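Local coordinates for putative sugar ABC transporter, substrate-binding protein (Clostridium phytofermentans, PDB 4WZZ), which binds L-rhamnose in the cleft between its two lobes and probably delivers the sugar to an ABC transporter for uptake, at residues Ala116-Asp121 / Leu140-Ala145; Asn149-Phe154 / Ala344-Thr349. All blocks are in the same frame, centred on the assembly; numbering follows the deposited sequence.

Contact 1 (Ala116-Asp121 / Leu140-Ala145); sequences AIAAND and LSLDSA. With RAM (alpha-L-rhamnopyranose), chain B.
Ala116 sets its methyl against CD2 of Leu140 on one face of the sheet, where the two strands run parallel, with CD2 of Leu142 a little farther off. At Ile117 the backbone takes over: its N bonds to Leu140 O, and its O draws two donors from the neighbouring strand. Ser141 OG, swung anti to its own N (chi1 180°), comes almost straight down the C=O axis at 2.9 Å from Ile117 O, whereas Leu142 N meets the same Ile117 O from above the carbonyl plane. Ala118 lays its CB on Leu142 O and near Asp143 OD2. Beyond the strand ends, Ala119 is held at both backbone ends by one residue: Ala119 N gives a short, straight bond to Ser144 O (2.7 Å, 168° at the hydrogen), and Ser144 OG donates in the carbonyl plane to Ala119 O at 2.7 Å. The two strands belong to a beta-alpha-beta unit through helix 126-134, and the loop after strand 138-142 carries Asp143 to the sugar. There Asp143 OD2 takes RAM O3 at 2.6 Å and OD1 takes RAM O4, while Tyr68 and Gln157 also bond OD1. With both oxygens engaged, the carboxylate is probably held in one rotation, paired with two adjacent hydroxyls.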
# COMPACT_ATOMS: atom_id res chain seq x y z
N ALA A 116 -9.03 -11.11 -5.83
CA ALA A 116 -8.03 -10.52 -4.95
C ALA A 116 -8.28 -9.03 -4.99
O ALA A 116 -8.26 -8.44 -6.06
CB ALA A 116 -6.62 -10.84 -5.46
N ILE A 117 -8.52 -8.42 -3.84
CA ILE A 117 -8.92 -7.03 -3.82
C ILE A 117 -8.13 -6.15 -2.84
O ILE A 117 -7.85 -6.55 -1.71
CB ILE A 117 -10.42 -6.91 -3.58
CG1 ILE A 117 -10.86 -5.45 -3.67
CG2 ILE A 117 -10.82 -7.57 -2.25
CD1 ILE A 117 -12.33 -5.29 -4.04
N ALA A 118 -7.77 -4.96 -3.32
CA ALA A 118 -7.13 -3.92 -2.52
C ALA A 118 -8.21 -2.91 -2.19
O ALA A 118 -8.63 -2.12 -3.05
CB ALA A 118 -6.01 -3.27 -3.29
N ALA A 119 -8.69 -2.96 -0.95
CA ALA A 119 -9.92 -2.30 -0.57
C ALA A 119 -9.84 -0.79 -0.47
O ALA A 119 -8.92 -0.25 0.13
CB ALA A 119 -10.42 -2.85 0.79
N ASN A 120 -10.84 -0.13 -1.04
CA ASN A 120 -10.97 1.33 -0.91
C ASN A 120 -11.77 1.72 0.33
O ASN A 120 -11.85 2.90 0.68
CB ASN A 120 -11.63 1.92 -2.15
CG ASN A 120 -10.71 1.90 -3.35
OD1 ASN A 120 -9.49 1.96 -3.20
ND2 ASN A 120 -11.28 1.82 -4.53
N ASP A 121 -12.35 0.73 0.98
CA ASP A 121 -13.11 0.94 2.22
C ASP A 121 -13.13 -0.40 2.93
O ASP A 121 -13.23 -1.46 2.28
CB ASP A 121 -14.52 1.42 1.91
CG ASP A 121 -15.32 1.79 3.17
OD1 ASP A 121 -15.77 0.88 3.91
OD2 ASP A 121 -15.52 3.00 3.40
N LEU A 140 -9.66 -13.02 -1.55
CA LEU A 140 -8.39 -12.70 -0.91
C LEU A 140 -8.24 -11.18 -0.98
O LEU A 140 -8.78 -10.54 -1.88
CB LEU A 140 -7.25 -13.39 -1.68
CG LEU A 140 -5.80 -13.09 -1.33
CD1 LEU A 140 -4.95 -14.31 -1.53
CD2 LEU A 140 -5.29 -11.92 -2.18
N SER A 141 -7.53 -10.59 -0.03
CA SER A 141 -7.31 -9.16 -0.07
C SER A 141 -5.80 -8.93 -0.07
O SER A 141 -5.06 -9.75 0.47
CB SER A 141 -8.00 -8.52 1.13
OG SER A 141 -7.84 -7.13 1.18
N LEU A 142 -5.36 -7.83 -0.71
CA LEU A 142 -3.95 -7.44 -0.71
C LEU A 142 -3.86 -5.92 -0.65
O LEU A 142 -4.80 -5.22 -1.04
CB LEU A 142 -3.18 -7.95 -1.94
CG LEU A 142 -3.35 -7.22 -3.28
CD1 LEU A 142 -2.36 -7.71 -4.31
CD2 LEU A 142 -4.77 -7.38 -3.80
N ASP A 143 -2.71 -5.43 -0.17
CA ASP A 143 -2.34 -4.00 -0.21
C ASP A 143 -3.14 -3.18 0.79
O ASP A 143 -2.57 -2.46 1.63
CB ASP A 143 -2.51 -3.44 -1.63
CG ASP A 143 -2.11 -1.99 -1.75
OD1 ASP A 143 -1.03 -1.62 -1.25
OD2 ASP A 143 -2.88 -1.24 -2.38
N SER A 144 -4.46 -3.28 0.69
CA SER A 144 -5.36 -2.57 1.59
C SER A 144 -6.50 -3.53 1.95
O SER A 144 -7.21 -4.04 1.08
CB SER A 144 -5.89 -1.30 0.90
OG SER A 144 -6.80 -0.59 1.72
N ALA A 145 -6.65 -3.79 3.24
CA ALA A 145 -7.50 -4.90 3.68
C ALA A 145 -9.00 -4.60 3.62
O ALA A 145 -9.45 -3.52 4.04
CB ALA A 145 -7.11 -5.32 5.10
C1 RAM B . -0.68 4.10 -3.18
C2 RAM B . -1.87 3.23 -2.81
C3 RAM B . -1.45 1.89 -2.20
C4 RAM B . -0.41 2.09 -1.10
C5 RAM B . 0.74 2.95 -1.62
C6 RAM B . 1.75 3.26 -0.53
O1 RAM B . -0.04 3.54 -4.28
O2 RAM B . -2.63 3.98 -1.92
O3 RAM B . -2.64 1.27 -1.71
O4 RAM B . 0.07 0.84 -0.67
O5 RAM B . 0.27 4.17 -2.13

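Contact 2 (Asn149-Phe154 / Ala344-Thr349); sequences NSRKVF and AADGGT
Arg151 meets Asp346 end-on in a two-pronged salt bridge. Arg151 NH1 reaches Asp346 OD2 at 2.8 Å, on its syn side but 31° out of the carboxylate plane, and Arg151 NH2 uses the syn lone pair of Asp346 OD1 at 3.1 Å. Guanidinium and carboxylate planes are turned 40° apart, yet both oxygens lie near the plane of the guanidinium, at its edge. The arginine chain runs extended from CG to NE, which carries the charged end across to the 344-347 turn. NH1 has a second acceptor in Thr146 O.

Among the hydrogen bonds to backbone, Thr349 O is shared: Arg151 NH2 at 2.9 Å and Phe154 N at 3.1 Å from Thr349 O approach from opposite faces of its carbonyl plane. This carbonyl stands where strand 154-156 pairs in parallel with strand 349-352, whose other neighbour, 338-343, is antiparallel. Asp346 itself is steadied by its own loop: it sits in a type I turn, Ala344 to Gly347, and Asp346 OD1 also accepts from Gly348 N at 2.9 Å, making an Asx turn.

Water 1 accepts from Thr349 N at 2.8 Å and links only weakly to the other segment, at Arg151 NE and Lys152 O.

Carbon atoms also pack against polar groups. Phe154 CB lies over one face of the guanidinium, offset toward its rim. CG2 of Val153, placed anti to the backbone N, rests 3.6 Å from Thr349 OG1, a hydroxyl whose hydrogen bond goes to Gly320 O. CA of Gly348 comes within 3.4 Å of Arg151 NH2.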
# COMPACT_ATOMS: atom_id res chain seq x y z
N ASN A 149 -14.42 -10.37 7.83
CA ASN A 149 -15.60 -11.12 7.38
C ASN A 149 -15.73 -11.15 5.86
O ASN A 149 -16.60 -11.85 5.33
CB ASN A 149 -16.87 -10.51 7.95
CG ASN A 149 -17.05 -10.82 9.42
OD1 ASN A 149 -16.45 -11.77 9.94
ND2 ASN A 149 -17.87 -10.03 10.10
N SER A 150 -14.90 -10.37 5.18
CA SER A 150 -15.01 -10.19 3.74
C SER A 150 -13.90 -10.89 2.97
O SER A 150 -13.75 -10.67 1.77
CB SER A 150 -14.97 -8.68 3.43
OG SER A 150 -16.10 -8.01 3.98
N ARG A 151 -13.10 -11.72 3.64
CA ARG A 151 -11.92 -12.31 3.02
C ARG A 151 -11.52 -13.62 3.70
O ARG A 151 -11.93 -13.89 4.82
CB ARG A 151 -10.73 -11.34 3.12
CG ARG A 151 -10.14 -11.30 4.52
CD ARG A 151 -9.02 -10.30 4.64
NE ARG A 151 -8.23 -10.51 5.86
CZ ARG A 151 -8.14 -9.65 6.88
NH1 ARG A 151 -8.83 -8.52 6.90
NH2 ARG A 151 -7.34 -9.94 7.90
N LYS A 152 -10.70 -14.42 3.02
CA LYS A 152 -10.13 -15.60 3.65
C LYS A 152 -8.76 -15.27 4.23
O LYS A 152 -8.33 -15.90 5.20
CB LYS A 152 -10.08 -16.77 2.67
CG LYS A 152 -11.44 -17.36 2.40
CD LYS A 152 -11.35 -18.56 1.50
CE LYS A 152 -12.58 -19.43 1.58
NZ LYS A 152 -12.63 -20.37 0.43
N VAL A 153 -8.09 -14.26 3.67
CA VAL A 153 -6.77 -13.86 4.15
C VAL A 153 -6.39 -12.51 3.54
O VAL A 153 -6.89 -12.16 2.48
CB VAL A 153 -5.69 -14.91 3.80
CG1 VAL A 153 -5.46 -14.98 2.28
CG2 VAL A 153 -4.40 -14.64 4.58
N PHE A 154 -5.52 -11.78 4.23
CA PHE A 154 -4.97 -10.50 3.73
C PHE A 154 -3.49 -10.65 3.46
O PHE A 154 -2.75 -11.24 4.26
CB PHE A 154 -5.18 -9.39 4.76
CG PHE A 154 -4.63 -8.05 4.34
CD1 PHE A 154 -5.05 -7.47 3.16
CD2 PHE A 154 -3.71 -7.36 5.13
CE1 PHE A 154 -4.56 -6.25 2.75
CE2 PHE A 154 -3.22 -6.14 4.71
CZ PHE A 154 -3.65 -5.59 3.51
N ALA A 344 -4.23 -11.47 12.51
CA ALA A 344 -4.09 -10.05 12.20
C ALA A 344 -4.84 -9.22 13.22
O ALA A 344 -5.81 -9.71 13.82
CB ALA A 344 -4.64 -9.76 10.79
N ALA A 345 -4.39 -7.98 13.41
CA ALA A 345 -4.97 -7.08 14.42
C ALA A 345 -6.44 -6.81 14.16
O ALA A 345 -7.20 -6.61 15.11
CB ALA A 345 -4.17 -5.76 14.52
N ASP A 346 -6.86 -6.82 12.89
CA ASP A 346 -8.28 -6.59 12.59
C ASP A 346 -9.16 -7.82 12.85
O ASP A 346 -10.34 -7.79 12.52
CB ASP A 346 -8.51 -6.09 11.15
CG ASP A 346 -8.09 -7.10 10.09
OD1 ASP A 346 -7.86 -8.28 10.41
OD2 ASP A 346 -8.03 -6.67 8.90
N GLY A 347 -8.60 -8.88 13.41
CA GLY A 347 -9.38 -10.06 13.76
C GLY A 347 -9.39 -11.12 12.69
O GLY A 347 -9.88 -12.23 12.89
N GLY A 348 -8.84 -10.78 11.53
CA GLY A 348 -8.69 -11.73 10.46
C GLY A 348 -7.33 -12.39 10.53
O GLY A 348 -6.73 -12.55 11.60
N THR A 349 -6.86 -12.81 9.36
CA THR A 349 -5.55 -13.40 9.24
C THR A 349 -4.83 -12.65 8.13
O THR A 349 -5.46 -12.00 7.31
CB THR A 349 -5.61 -14.88 8.86
OG1 THR A 349 -6.27 -15.04 7.60
CG2 THR A 349 -6.36 -15.68 9.93
O HOH W 1 -8.31 -13.25 6.95

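Both segments of contact 1 precede those of contact 2 in the sequence, and the two centres lie 11 Å apart in the same lobe and the same mixed sheet. Strands 114-117, 138-142, 154-156 and 349-352 follow one another across it, so contact 1 joins the first two and contact 2 the last two. They meet directly: Ser141 N probably bonds to Val153 O, and the ring of Phe154 packs through CE1 and CD1 against Ser144, Ala145 and Ser141 OG. Contact 1 reaches the sugar at the loop after strand 138-142, while contact 2 joins a segment nearly 200 residues later in the chain to the same sheet.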